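Local coordinates for protein glycoside hydrolase family 31 (Trueperella pyogenes, PDB 5I0F) that degrades cycloalternan, a cyclic glucan, probably as a retaining glycosidase that works through a covalent glycosyl-enzyme intermediate, at residues H174-G179 / E663-P668; Q217-N220 / R224-G227; W226-E231 / D246-E251; N267-S272 / L281-R286; Y656-D661 / Q670-D675. One frame throughout, in Å; residues are numbered along the deposited sequence. Where two conformers were deposited one is given.

Interaction 1 of 5, residues H174-G179 / E663-P668; sequences HVVGFG and EIWAHP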
# COMPACT_ATOMS: atom_id res chain seq x y z
N HIS A 174 -6.90 -3.23 24.02
CA HIS A 174 -6.01 -3.50 22.90
C HIS A 174 -6.49 -2.71 21.69
O HIS A 174 -7.71 -2.51 21.52
CB HIS A 174 -6.04 -4.97 22.58
CG HIS A 174 -5.72 -5.83 23.75
ND1 HIS A 174 -4.44 -6.18 24.09
CD2 HIS A 174 -6.52 -6.36 24.71
CE1 HIS A 174 -4.46 -6.93 25.17
NE2 HIS A 174 -5.71 -7.04 25.57
N VAL A 175 -5.55 -2.25 20.87
CA VAL A 175 -5.86 -1.38 19.75
C VAL A 175 -5.48 -2.08 18.45
O VAL A 175 -4.32 -2.40 18.24
CB VAL A 175 -5.13 -0.02 19.85
CG1 VAL A 175 -5.61 0.91 18.75
CG2 VAL A 175 -5.38 0.62 21.21
N VAL A 176 -6.47 -2.34 17.61
CA VAL A 176 -6.23 -3.02 16.32
C VAL A 176 -6.81 -2.17 15.21
O VAL A 176 -7.98 -1.77 15.27
CB VAL A 176 -6.84 -4.42 16.29
CG1 VAL A 176 -6.61 -5.08 14.94
CG2 VAL A 176 -6.24 -5.26 17.41
N GLY A 177 -5.99 -1.90 14.21
CA GLY A 177 -6.44 -1.15 13.05
C GLY A 177 -5.35 -0.34 12.40
O GLY A 177 -4.17 -0.75 12.33
N PHE A 178 -5.76 0.85 11.96
CA PHE A 178 -4.96 1.77 11.18
C PHE A 178 -4.61 1.23 9.79
O PHE A 178 -3.61 1.67 9.19
CB PHE A 178 -3.72 2.20 11.95
CG PHE A 178 -4.01 2.72 13.34
CD1 PHE A 178 -4.67 3.92 13.51
CD2 PHE A 178 -3.60 2.02 14.46
CE1 PHE A 178 -4.93 4.40 14.77
CE2 PHE A 178 -3.85 2.52 15.73
CZ PHE A 178 -4.53 3.70 15.89
N GLY A 179 -5.45 0.32 9.30
CA GLY A 179 -5.29 -0.29 7.98
C GLY A 179 -4.40 -1.52 8.04
O GLY A 179 -4.28 -2.18 9.07
N GLU A 663 -6.57 -14.69 26.84
CA GLU A 663 -5.44 -15.45 26.30
C GLU A 663 -5.23 -15.32 24.78
O GLU A 663 -4.14 -15.56 24.29
CB GLU A 663 -5.56 -16.94 26.71
CG GLU A 663 -4.51 -17.92 26.15
CD GLU A 663 -3.08 -17.73 26.68
OE1 GLU A 663 -2.90 -16.98 27.67
OE2 GLU A 663 -2.13 -18.38 26.12
N ILE A 664 -6.25 -14.90 24.03
CA ILE A 664 -6.11 -14.72 22.59
C ILE A 664 -4.98 -13.74 22.20
O ILE A 664 -4.33 -13.92 21.17
CB ILE A 664 -7.43 -14.29 21.90
CG1 ILE A 664 -7.90 -12.90 22.38
CG2 ILE A 664 -8.52 -15.34 22.09
CD1 ILE A 664 -9.14 -12.38 21.68
N TRP A 665 -4.68 -12.77 23.06
CA TRP A 665 -3.69 -11.72 22.69
C TRP A 665 -2.26 -12.25 22.73
O TRP A 665 -1.38 -11.69 22.08
CB TRP A 665 -3.89 -10.47 23.56
CG TRP A 665 -5.26 -9.91 23.36
CD1 TRP A 665 -6.35 -10.09 24.17
CD2 TRP A 665 -5.72 -9.15 22.22
NE1 TRP A 665 -7.45 -9.46 23.63
CE2 TRP A 665 -7.10 -8.88 22.44
CE3 TRP A 665 -5.11 -8.67 21.07
CZ2 TRP A 665 -7.88 -8.14 21.54
CZ3 TRP A 665 -5.88 -7.91 20.16
CH2 TRP A 665 -7.26 -7.66 20.41
N ALA A 666 -2.05 -13.36 23.43
CA ALA A 666 -0.75 -14.03 23.45
C ALA A 666 -0.48 -14.83 22.15
O ALA A 666 0.63 -15.33 21.96
CB ALA A 666 -0.63 -14.92 24.69
N HIS A 667 -1.47 -14.93 21.25
CA HIS A 667 -1.33 -15.71 20.02
C HIS A 667 -1.81 -14.90 18.81
O HIS A 667 -2.75 -15.27 18.12
CB HIS A 667 -2.08 -17.02 20.19
CG HIS A 667 -1.70 -17.75 21.43
ND1 HIS A 667 -0.71 -18.72 21.46
CD2 HIS A 667 -2.12 -17.61 22.71
CE1 HIS A 667 -0.57 -19.16 22.70
NE2 HIS A 667 -1.41 -18.50 23.47
N PRO A 668 -1.12 -13.79 18.53
CA PRO A 668 -1.60 -12.87 17.50
C PRO A 668 -1.44 -13.31 16.03
O PRO A 668 -1.97 -12.61 15.15
CB PRO A 668 -0.81 -11.61 17.78
CG PRO A 668 0.51 -12.14 18.27
CD PRO A 668 0.15 -13.34 19.11
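The imidazole of His174 lies flat on the indole of Trp665 in a face-to-face stack. The His174 ring centroid sits 3.5 Å from that of the five-membered ring of Trp665, and the planes are only 9° apart. NE2 of His174 is 3.4 Å from CD1 of Trp665. CB of His174 extends the overlap as a CH-pi contact, 3.7 Å from the centroid of the six-membered ring of Trp665. Val176, two residues on and also directed at the 663-668 segment, meets the rim instead. Its CG2 touches CZ3 of Trp665 at 3.8 Å, near the indole plane.

CG of His174 is anti to the carbonyl carbon (chi1 -55°), which carries the ring out over the indole. Both imidazole nitrogens are held: ND1 is hydrogen-bonded to Asp186 and NE2 to Glu221. The opposite face of the indole is covered by CG1 of Ile664, toward the rim. Just past the 3-10 segment, NE2 of His667 hydrogen-bonds to OE2 of Glu663 at 2.7 Å, coming from above the carboxylate plane.

Strand 174-179 is an edge strand of a five-stranded sheet, and Trp665 belongs to the family 31 C-terminal region. The stack therefore joins two parts of the enzyme that are far apart in sequence. Carboxylates at both nitrogens would favour a protonated, positively charged His174, and they hold the ring flat against the indole.

Interaction 2 of 5, residues Q217-N220 / R224-G227; sequences QVVN and RAWG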
# COMPACT_ATOMS: atom_id res chain seq x y z
N GLN A 217 -10.10 0.02 16.16
CA GLN A 217 -11.02 -0.46 17.19
C GLN A 217 -10.23 -0.72 18.45
O GLN A 217 -9.02 -1.00 18.40
CB GLN A 217 -11.82 -1.68 16.72
CG GLN A 217 -11.05 -2.92 16.35
CD GLN A 217 -11.36 -3.36 14.91
OE1 GLN A 217 -12.43 -3.91 14.62
NE2 GLN A 217 -10.43 -3.11 14.01
N VAL A 218 -10.91 -0.58 19.58
CA VAL A 218 -10.29 -0.69 20.89
C VAL A 218 -11.11 -1.71 21.64
O VAL A 218 -12.31 -1.51 21.84
CB VAL A 218 -10.27 0.66 21.62
CG1 VAL A 218 -9.54 0.51 22.95
CG2 VAL A 218 -9.62 1.76 20.78
N VAL A 219 -10.47 -2.80 22.04
CA VAL A 219 -11.19 -3.99 22.52
C VAL A 219 -10.70 -4.33 23.91
O VAL A 219 -9.50 -4.43 24.12
CB VAL A 219 -10.98 -5.19 21.57
CG1 VAL A 219 -11.85 -6.37 21.99
CG2 VAL A 219 -11.32 -4.78 20.14
N ASN A 220 -11.63 -4.48 24.86
CA ASN A 220 -11.27 -4.86 26.24
C ASN A 220 -11.32 -6.37 26.41
O ASN A 220 -11.68 -7.09 25.48
CB ASN A 220 -12.09 -4.08 27.29
CG ASN A 220 -13.53 -4.58 27.46
OD1 ASN A 220 -13.90 -5.69 27.06
ND2 ASN A 220 -14.33 -3.76 28.12
N ARG A 224 -16.03 -6.19 25.11
CA ARG A 224 -16.68 -4.99 24.60
C ARG A 224 -15.66 -4.19 23.82
O ARG A 224 -14.46 -4.28 24.09
CB ARG A 224 -17.29 -4.17 25.73
CG ARG A 224 -18.30 -4.94 26.58
CD ARG A 224 -19.31 -5.78 25.79
NE ARG A 224 -20.30 -4.98 25.05
CZ ARG A 224 -21.22 -5.46 24.20
NH1 ARG A 224 -21.29 -6.76 23.91
NH2 ARG A 224 -22.07 -4.62 23.62
N ALA A 225 -16.16 -3.44 22.84
CA ALA A 225 -15.32 -2.68 21.95
C ALA A 225 -15.88 -1.30 21.72
O ALA A 225 -17.10 -1.06 21.82
CB ALA A 225 -15.20 -3.40 20.61
N TRP A 226 -14.97 -0.40 21.40
CA TRP A 226 -15.34 0.88 20.81
C TRP A 226 -14.36 1.20 19.69
O TRP A 226 -13.38 0.48 19.50
CB TRP A 226 -15.40 1.99 21.86
CG TRP A 226 -14.12 2.26 22.55
CD1 TRP A 226 -13.59 1.56 23.60
CD2 TRP A 226 -13.22 3.34 22.30
NE1 TRP A 226 -12.41 2.13 24.00
CE2 TRP A 226 -12.15 3.22 23.21
CE3 TRP A 226 -13.19 4.39 21.36
CZ2 TRP A 226 -11.07 4.11 23.22
CZ3 TRP A 226 -12.12 5.27 21.39
CH2 TRP A 226 -11.08 5.13 22.31
N GLY A 227 -14.61 2.24 18.93
CA GLY A 227 -13.67 2.56 17.84
C GLY A 227 -13.81 3.99 17.43
O GLY A 227 -14.75 4.69 17.84
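This is an antiparallel beta hairpin contact, between Val218 and Trp226 and their neighbours. It joins strands 212-219 and 225-230 within a five-stranded mixed sheet. Val218 and Trp226 form the hydrogen-bonded pair: N of Val218 reaches O of Trp226 at 2.7 Å, and N of Trp226 returns to O of Val218 at 2.9 Å. The flanking pairs, Gln217 with Gly227 and Val219 with Ala225, are non-hydrogen-bonded.

On the face that carries Val218 and Trp226, the two side chains lie side by side. CB of Val218 stands over one face of the indole, 3.7 Å from the centroid of the five-membered ring. The indole is brought there by a chi1 of 61°, with CG between the backbone N and the carbonyl carbon. NE1 of Trp226 is hydrogen-bonded to Glu173. On the other face, CG2 of Val219 packs on CB of Ala225 at 4.1 Å.

Toward the turn, N of Asn220 hydrogen-bonds to O of Arg224 at 2.9 Å. The Asn220 side chain answers: OD1 takes N of Arg224 at 2.9 Å, with the donor 44° out of the carbonyl plane. One amide oxygen thus accepts the N-H of Arg224 and, weakly, that of Ala222 where the chain reverses.

Interaction 3 of 5, residues W226-E231 / D246-E251; sequences WGFHVE and DRILIE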
# COMPACT_ATOMS: atom_id res chain seq x y z
N TRP A 226 -14.97 -0.40 21.40
CA TRP A 226 -15.34 0.88 20.81
C TRP A 226 -14.36 1.20 19.69
O TRP A 226 -13.38 0.48 19.50
CB TRP A 226 -15.40 1.99 21.86
CG TRP A 226 -14.12 2.26 22.55
CD1 TRP A 226 -13.59 1.56 23.60
CD2 TRP A 226 -13.22 3.34 22.30
NE1 TRP A 226 -12.41 2.13 24.00
CE2 TRP A 226 -12.15 3.22 23.21
CE3 TRP A 226 -13.19 4.39 21.36
CZ2 TRP A 226 -11.07 4.11 23.22
CZ3 TRP A 226 -12.12 5.27 21.39
CH2 TRP A 226 -11.08 5.13 22.31
N GLY A 227 -14.61 2.24 18.93
CA GLY A 227 -13.67 2.56 17.84
C GLY A 227 -13.81 3.99 17.43
O GLY A 227 -14.75 4.69 17.84
N PHE A 228 -12.86 4.44 16.62
CA PHE A 228 -12.85 5.81 16.16
C PHE A 228 -12.30 5.90 14.75
O PHE A 228 -11.49 5.07 14.34
CB PHE A 228 -12.02 6.68 17.09
CG PHE A 228 -10.59 6.28 17.19
CD1 PHE A 228 -10.18 5.30 18.11
CD2 PHE A 228 -9.62 6.92 16.41
CE1 PHE A 228 -8.86 4.92 18.20
CE2 PHE A 228 -8.29 6.54 16.50
CZ PHE A 228 -7.91 5.53 17.39
N HIS A 229 -12.74 6.92 14.04
CA HIS A 229 -12.34 7.17 12.67
C HIS A 229 -12.23 8.66 12.50
O HIS A 229 -13.22 9.36 12.61
CB HIS A 229 -13.35 6.56 11.69
CG HIS A 229 -13.23 7.05 10.28
ND1 HIS A 229 -14.33 7.36 9.51
CD2 HIS A 229 -12.15 7.30 9.50
CE1 HIS A 229 -13.94 7.76 8.32
NE2 HIS A 229 -12.61 7.73 8.28
N VAL A 230 -11.02 9.14 12.25
CA VAL A 230 -10.84 10.55 11.97
C VAL A 230 -11.27 10.71 10.50
O VAL A 230 -10.64 10.15 9.63
CB VAL A 230 -9.39 11.02 12.18
CG1 VAL A 230 -9.27 12.53 12.01
CG2 VAL A 230 -8.87 10.60 13.56
N GLU A 231 -12.36 11.44 10.26
CA GLU A 231 -12.94 11.51 8.91
C GLU A 231 -12.22 12.54 8.06
O GLU A 231 -12.65 13.68 7.90
CB GLU A 231 -14.47 11.77 8.93
CG GLU A 231 -15.13 11.31 7.61
CD GLU A 231 -16.64 11.39 7.63
OE1 GLU A 231 -17.21 12.03 6.73
OE2 GLU A 231 -17.29 10.83 8.52
N ASP A 246 -2.12 5.90 29.27
CA ASP A 246 -3.57 5.74 29.14
C ASP A 246 -4.22 6.73 28.17
O ASP A 246 -5.44 7.00 28.25
CB ASP A 246 -4.24 5.86 30.53
CG ASP A 246 -3.90 7.15 31.25
OD1 ASP A 246 -3.36 8.10 30.65
OD2 ASP A 246 -4.19 7.23 32.48
N ARG A 247 -3.43 7.28 27.25
CA ARG A 247 -3.93 8.20 26.24
C ARG A 247 -3.50 7.79 24.84
O ARG A 247 -2.32 7.48 24.61
CB ARG A 247 -3.43 9.62 26.52
CG ARG A 247 -3.98 10.27 27.77
CD ARG A 247 -5.43 10.67 27.62
NE ARG A 247 -6.01 11.23 28.84
CZ ARG A 247 -6.52 10.55 29.86
NH1 ARG A 247 -6.53 9.21 29.87
NH2 ARG A 247 -7.02 11.21 30.91
N ILE A 248 -4.46 7.78 23.93
CA ILE A 248 -4.21 7.78 22.48
C ILE A 248 -4.16 9.24 22.05
O ILE A 248 -5.18 9.93 22.04
CB ILE A 248 -5.30 7.02 21.71
CG1 ILE A 248 -5.45 5.59 22.26
CG2 ILE A 248 -4.98 7.00 20.22
CD1 ILE A 248 -6.48 4.74 21.56
N LEU A 249 -2.97 9.72 21.71
CA LEU A 249 -2.78 11.08 21.22
C LEU A 249 -2.87 11.04 19.70
O LEU A 249 -2.17 10.26 19.06
CB LEU A 249 -1.42 11.63 21.63
CG LEU A 249 -1.00 11.42 23.08
CD1 LEU A 249 0.37 12.03 23.33
CD2 LEU A 249 -2.03 11.98 24.04
N ILE A 250 -3.75 11.88 19.15
CA ILE A 250 -4.03 11.92 17.72
C ILE A 250 -3.63 13.30 17.24
O ILE A 250 -4.02 14.29 17.85
CB ILE A 250 -5.53 11.68 17.46
CG1 ILE A 250 -5.92 10.29 17.97
CG2 ILE A 250 -5.87 11.76 15.96
CD1 ILE A 250 -7.38 9.95 17.80
N GLU A 251 -2.87 13.36 16.16
CA GLU A 251 -2.53 14.62 15.51
C GLU A 251 -2.99 14.55 14.05
O GLU A 251 -2.83 13.54 13.39
CB GLU A 251 -1.03 14.89 15.63
CG GLU A 251 -0.60 16.28 15.22
CD GLU A 251 0.76 16.70 15.80
OE1 GLU A 251 1.37 17.63 15.23
OE2 GLU A 251 1.22 16.11 16.81
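Apolar side chains carry this contact, with Phe228 meeting both isoleucines of the 246-251 segment. CE2 of Phe228 is 3.8 Å from CD1 of Ile250, and CE1 on the other side of the ring is 4.1 Å from CD1 of Ile248. The two methyls approach the ring obliquely. Phe228 and the isoleucines come from opposite directions. Each isoleucine has CG1 anti to its carbonyl carbon (chi1 -55° in Ile248, -61° in Ile250), and the extended chain beyond it takes CD1 to the ring. Further along, Val230 and Ile250 slide past each other, with CG2 of Val230 4.0 Å from CG2 of Ile250.

The strands belong to two different sheets stacked as a beta sandwich. Their axes come no closer than 10.3 Å, and the chains run nearly the same way, at 15°. Side chains from both sheets add to the core: Leu167 and Tyr238 from the sheet of strand 247-253 pack on Phe228, as do Ala216, Val218 and Val266 from its own sheet. Val264, also from the sheet of strand 225-230, packs on Val230. Tyr238 touches both Val230 and Ile250.

Interaction 4 of 5, residues N267-S272 / L281-R286; sequences NTWSGS and LDVAGR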
# COMPACT_ATOMS: atom_id res chain seq x y z
N ASN A 267 -15.76 10.04 13.81
CA ASN A 267 -16.84 9.09 14.01
C ASN A 267 -16.43 8.12 15.11
O ASN A 267 -15.24 7.80 15.28
CB ASN A 267 -17.15 8.32 12.74
CG ASN A 267 -17.55 9.22 11.59
OD1 ASN A 267 -18.51 9.98 11.68
ND2 ASN A 267 -16.81 9.13 10.49
N THR A 268 -17.41 7.66 15.89
CA THR A 268 -17.16 6.71 16.98
C THR A 268 -18.31 5.73 17.11
O THR A 268 -19.44 6.05 16.76
CB THR A 268 -16.95 7.40 18.37
OG1 THR A 268 -18.10 8.19 18.72
CG2 THR A 268 -15.72 8.28 18.39
N TRP A 269 -18.00 4.54 17.60
CA TRP A 269 -18.97 3.47 17.78
C TRP A 269 -18.62 2.69 19.00
O TRP A 269 -17.48 2.71 19.46
CB TRP A 269 -19.00 2.51 16.59
CG TRP A 269 -19.15 3.21 15.29
CD1 TRP A 269 -20.32 3.54 14.69
CD2 TRP A 269 -18.10 3.69 14.44
NE1 TRP A 269 -20.07 4.19 13.51
CE2 TRP A 269 -18.72 4.31 13.33
CE3 TRP A 269 -16.69 3.65 14.50
CZ2 TRP A 269 -17.99 4.89 12.30
CZ3 TRP A 269 -15.96 4.23 13.45
CH2 TRP A 269 -16.61 4.83 12.36
N SER A 270 -19.62 2.00 19.53
CA SER A 270 -19.39 1.03 20.58
C SER A 270 -20.39 -0.13 20.54
O SER A 270 -21.51 0.01 20.03
CB SER A 270 -19.39 1.73 21.93
OG SER A 270 -20.66 2.31 22.19
N GLY A 271 -19.98 -1.26 21.12
CA GLY A 271 -20.79 -2.48 21.11
C GLY A 271 -19.87 -3.67 21.07
O GLY A 271 -18.84 -3.66 21.74
N SER A 272 -20.24 -4.71 20.33
CA SER A 272 -19.35 -5.84 20.07
C SER A 272 -18.25 -5.39 19.09
O SER A 272 -18.42 -4.37 18.41
CB SER A 272 -20.14 -7.00 19.47
OG SER A 272 -20.54 -6.65 18.15
N LEU A 281 -17.57 0.46 8.34
CA LEU A 281 -17.98 0.07 6.98
C LEU A 281 -19.16 0.88 6.42
O LEU A 281 -19.19 1.18 5.21
CB LEU A 281 -18.29 -1.43 6.91
CG LEU A 281 -17.10 -2.35 7.18
CD1 LEU A 281 -17.52 -3.80 6.97
CD2 LEU A 281 -15.90 -2.01 6.32
N ASP A 282 -20.13 1.22 7.28
CA ASP A 282 -21.21 2.10 6.89
C ASP A 282 -20.72 3.46 6.37
O ASP A 282 -21.33 4.02 5.48
CB ASP A 282 -22.20 2.33 8.04
CG ASP A 282 -23.11 1.13 8.29
OD1 ASP A 282 -23.30 0.30 7.37
OD2 ASP A 282 -23.64 1.04 9.42
N VAL A 283 -19.61 3.96 6.92
CA VAL A 283 -19.02 5.23 6.50
C VAL A 283 -18.05 5.05 5.31
O VAL A 283 -18.08 5.82 4.34
CB VAL A 283 -18.34 5.89 7.71
CG1 VAL A 283 -17.46 7.07 7.31
CG2 VAL A 283 -19.39 6.34 8.71
N ALA A 284 -17.21 4.03 5.39
CA ALA A 284 -16.14 3.81 4.41
C ALA A 284 -16.59 3.20 3.09
O ALA A 284 -16.11 3.61 2.06
CB ALA A 284 -15.03 2.97 5.01
N GLY A 285 -17.51 2.25 3.14
CA GLY A 285 -17.93 1.45 1.99
C GLY A 285 -17.69 -0.00 2.34
O GLY A 285 -16.86 -0.30 3.18
N ARG A 286 -18.44 -0.90 1.73
CA ARG A 286 -18.40 -2.33 2.06
C ARG A 286 -17.82 -3.14 0.91
O ARG A 286 -17.97 -2.75 -0.22
CB ARG A 286 -19.81 -2.83 2.36
CG ARG A 286 -20.32 -2.39 3.72
CD ARG A 286 -21.76 -2.79 3.94
NE ARG A 286 -22.19 -2.32 5.26
CZ ARG A 286 -21.97 -2.94 6.42
NH1 ARG A 286 -21.34 -4.12 6.48
NH2 ARG A 286 -22.42 -2.39 7.54
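Val283 packs on Asn267 and Trp269, joining the last turn of helix 273-284 to strand 263-271. The unit is a strand followed directly by a helix that folds back beside the sheet.

Leu281 opens the C-terminal part of the helix. It turns away from the strand, and its side chain packs on Gln523. Its carbonyl O accepts N of Gly285 at 2.9 Å. Asp282 comes next and forms a salt bridge with Arg286 within the segment.

Val283 makes the contact itself, with its side chain directed at the strand. At a chi1 of 168°, its CG1 is anti to the backbone N and lies nearer the amide, 3.8 Å from ND2 of Asn267. ND2 of Asn267 is itself hydrogen-bonded to Glu231 and His229. CG2 of Val283 reaches the indole edge, near the ring plane, 4.1 Å from CZ2 of Trp269.

Gly285 leaves the helix with positive phi. Arg286 follows and sets its guanidinium over CB of Leu281, while NH1 hydrogen-bonds to Asn278. NH2 of Arg286 reaches OD1 of Asp282 at 2.8 Å, meeting the carboxylate from above its plane.

Interaction 5 of 5, residues Y656-D661 / Q670-D675; sequences YDHADD and QYMLGD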
# COMPACT_ATOMS: atom_id res chain seq x y z
N TYR A 656 -12.78 -11.02 17.20
CA TYR A 656 -14.14 -10.85 16.66
C TYR A 656 -15.14 -11.84 17.28
O TYR A 656 -16.27 -11.47 17.56
CB TYR A 656 -14.17 -10.91 15.11
CG TYR A 656 -13.64 -9.64 14.53
CD1 TYR A 656 -14.40 -8.47 14.53
CD2 TYR A 656 -12.34 -9.56 14.05
CE1 TYR A 656 -13.89 -7.28 14.04
CE2 TYR A 656 -11.81 -8.37 13.55
CZ TYR A 656 -12.58 -7.23 13.56
OH TYR A 656 -12.06 -6.05 13.08
N ASP A 657 -14.71 -13.08 17.48
CA ASP A 657 -15.58 -14.12 18.00
C ASP A 657 -15.23 -14.54 19.43
O ASP A 657 -16.03 -15.21 20.06
CB ASP A 657 -15.54 -15.37 17.09
CG ASP A 657 -15.90 -15.06 15.63
OD1 ASP A 657 -16.86 -14.30 15.40
OD2 ASP A 657 -15.23 -15.60 14.71
N HIS A 658 -14.04 -14.17 19.94
CA HIS A 658 -13.56 -14.64 21.25
C HIS A 658 -12.95 -13.53 22.12
O HIS A 658 -12.06 -13.80 22.93
CB HIS A 658 -12.53 -15.78 21.07
CG HIS A 658 -13.03 -16.89 20.20
ND1 HIS A 658 -12.67 -17.02 18.88
CD2 HIS A 658 -13.92 -17.88 20.44
CE1 HIS A 658 -13.29 -18.07 18.35
NE2 HIS A 658 -14.05 -18.60 19.28
N ALA A 659 -13.47 -12.30 22.04
CA ALA A 659 -12.90 -11.16 22.79
C ALA A 659 -13.04 -11.24 24.32
O ALA A 659 -12.35 -10.51 25.03
CB ALA A 659 -13.50 -9.84 22.31
N ASP A 660 -13.93 -12.07 24.84
CA ASP A 660 -14.01 -12.23 26.30
C ASP A 660 -12.93 -13.19 26.88
O ASP A 660 -12.91 -13.44 28.07
CB ASP A 660 -15.43 -12.62 26.73
CG ASP A 660 -15.87 -13.95 26.20
OD1 ASP A 660 -15.09 -14.60 25.46
OD2 ASP A 660 -17.01 -14.35 26.51
N ASP A 661 -12.04 -13.71 26.04
CA ASP A 661 -10.97 -14.59 26.48
C ASP A 661 -9.64 -13.85 26.37
O ASP A 661 -9.15 -13.65 25.27
CB ASP A 661 -10.96 -15.81 25.59
CG ASP A 661 -9.97 -16.87 26.04
OD1 ASP A 661 -9.03 -16.59 26.81
OD2 ASP A 661 -10.14 -18.00 25.60
N GLN A 670 -2.34 -16.57 15.08
CA GLN A 670 -3.45 -17.47 14.72
C GLN A 670 -4.64 -16.62 14.37
O GLN A 670 -4.76 -15.48 14.81
CB GLN A 670 -3.85 -18.52 15.78
CG GLN A 670 -3.36 -18.35 17.19
CD GLN A 670 -3.81 -19.45 18.14
OE1 GLN A 670 -2.99 -20.21 18.63
NE2 GLN A 670 -5.09 -19.47 18.47
N TYR A 671 -5.52 -17.18 13.55
CA TYR A 671 -6.67 -16.46 13.09
C TYR A 671 -7.76 -17.44 12.65
O TYR A 671 -7.49 -18.60 12.38
CB TYR A 671 -6.28 -15.54 11.92
CG TYR A 671 -5.77 -16.26 10.70
CD1 TYR A 671 -4.41 -16.58 10.57
CD2 TYR A 671 -6.64 -16.62 9.66
CE1 TYR A 671 -3.93 -17.25 9.44
CE2 TYR A 671 -6.18 -17.26 8.53
CZ TYR A 671 -4.83 -17.58 8.42
OH TYR A 671 -4.36 -18.26 7.31
N MET A 672 -8.98 -16.92 12.59
CA MET A 672 -10.10 -17.67 12.07
C MET A 672 -10.17 -17.43 10.55
O MET A 672 -9.93 -16.30 10.08
CB MET A 672 -11.41 -17.25 12.76
CG MET A 672 -11.44 -17.47 14.27
SD MET A 672 -11.29 -19.21 14.74
CE MET A 672 -12.75 -19.93 13.98
N LEU A 673 -10.47 -18.49 9.81
CA LEU A 673 -10.81 -18.36 8.40
C LEU A 673 -12.29 -18.62 8.35
O LEU A 673 -12.71 -19.77 8.42
CB LEU A 673 -10.06 -19.37 7.54
CG LEU A 673 -10.29 -19.21 6.03
CD1 LEU A 673 -9.70 -17.91 5.52
CD2 LEU A 673 -9.72 -20.38 5.27
N GLY A 674 -13.08 -17.55 8.24
CA GLY A 674 -14.52 -17.65 8.44
C GLY A 674 -14.90 -18.06 9.86
O GLY A 674 -14.11 -17.93 10.79
N ASP A 675 -16.13 -18.53 10.02
CA ASP A 675 -16.66 -18.90 11.34
C ASP A 675 -16.08 -20.17 11.91
O ASP A 675 -16.07 -20.33 13.12
CB ASP A 675 -18.17 -19.12 11.29
CG ASP A 675 -18.96 -17.87 11.08
OD1 ASP A 675 -18.44 -16.75 11.10
OD2 ASP A 675 -20.19 -18.02 10.92
O HOH W 1 -16.14 -18.36 15.12
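Met672 has the most surface buried here, with Asp657 and His658 facing it. All three side chains are directed across the contact. Met672 sits on the short strand 671-673, and the other two lie at the end of the short helix 655-658. Both belong to the family 31 C-terminal region.

Met672 offers its thioether to the histidine. SD is 4.3 Å from CE1 of His658 and lies at the edge of the ring, near its plane. From the ring centroid of His658 to SD of Met672 the distance is 5.4 Å, with the sulfur 77° off the ring normal. This is a sulfur-aromatic contact to the edge. The side chain of Met672 is folded, its three torsions all close to -60°. Its strand neighbours Arg652 and Leu678 pack on it too.

His658 also has CB of Asp657 over one face, toward the rim. Pro695 touches its side chain, and its carbonyl O accepts N of Asp661 at 3.1 Å in a type I turn.

Asp657 brings OD2 to 4.2 Å from CG of Met672. The same oxygen takes a weak hydrogen bond from a water at 2.9 Å. That water also donates to the carbonyl O of Asp675, at 2.8 Å, and so bridges the two segments. Asp657 is further paired with Lys648 through OD1 and with Arg652 through OD2.

OD2 of Asp657 and OD1 of Asp675 are 5.0 Å apart. Both form salt bridges with NH1 of Arg652, whose charge would be expected to offset the repulsion between the two carboxylates.

Interactions 1 to 4 all reach the five-stranded mixed sheet. Interaction 2 shares Trp226 and Gly227 with interaction 3, whose 246-251 segment brings in the second sheet. Interaction 1 adjoins interaction 2 through the edge strand: O of His174 lies 2.8 Å from N of Val219. Interaction 4 continues the sheet beyond interaction 2, with N of Ala225 2.9 Å from O of Gly271. Interactions 1 and 5 cross along the chain, and CD1 of Ile664 packs 3.5 Å from O of His658. A weak hydrogen bond between Tyr656 and Gln217 ties interaction 5 to interaction 2. None of the touching residues lines the glycan pocket; the side chain of Val230 is about 13 Å from a bound calcium ion.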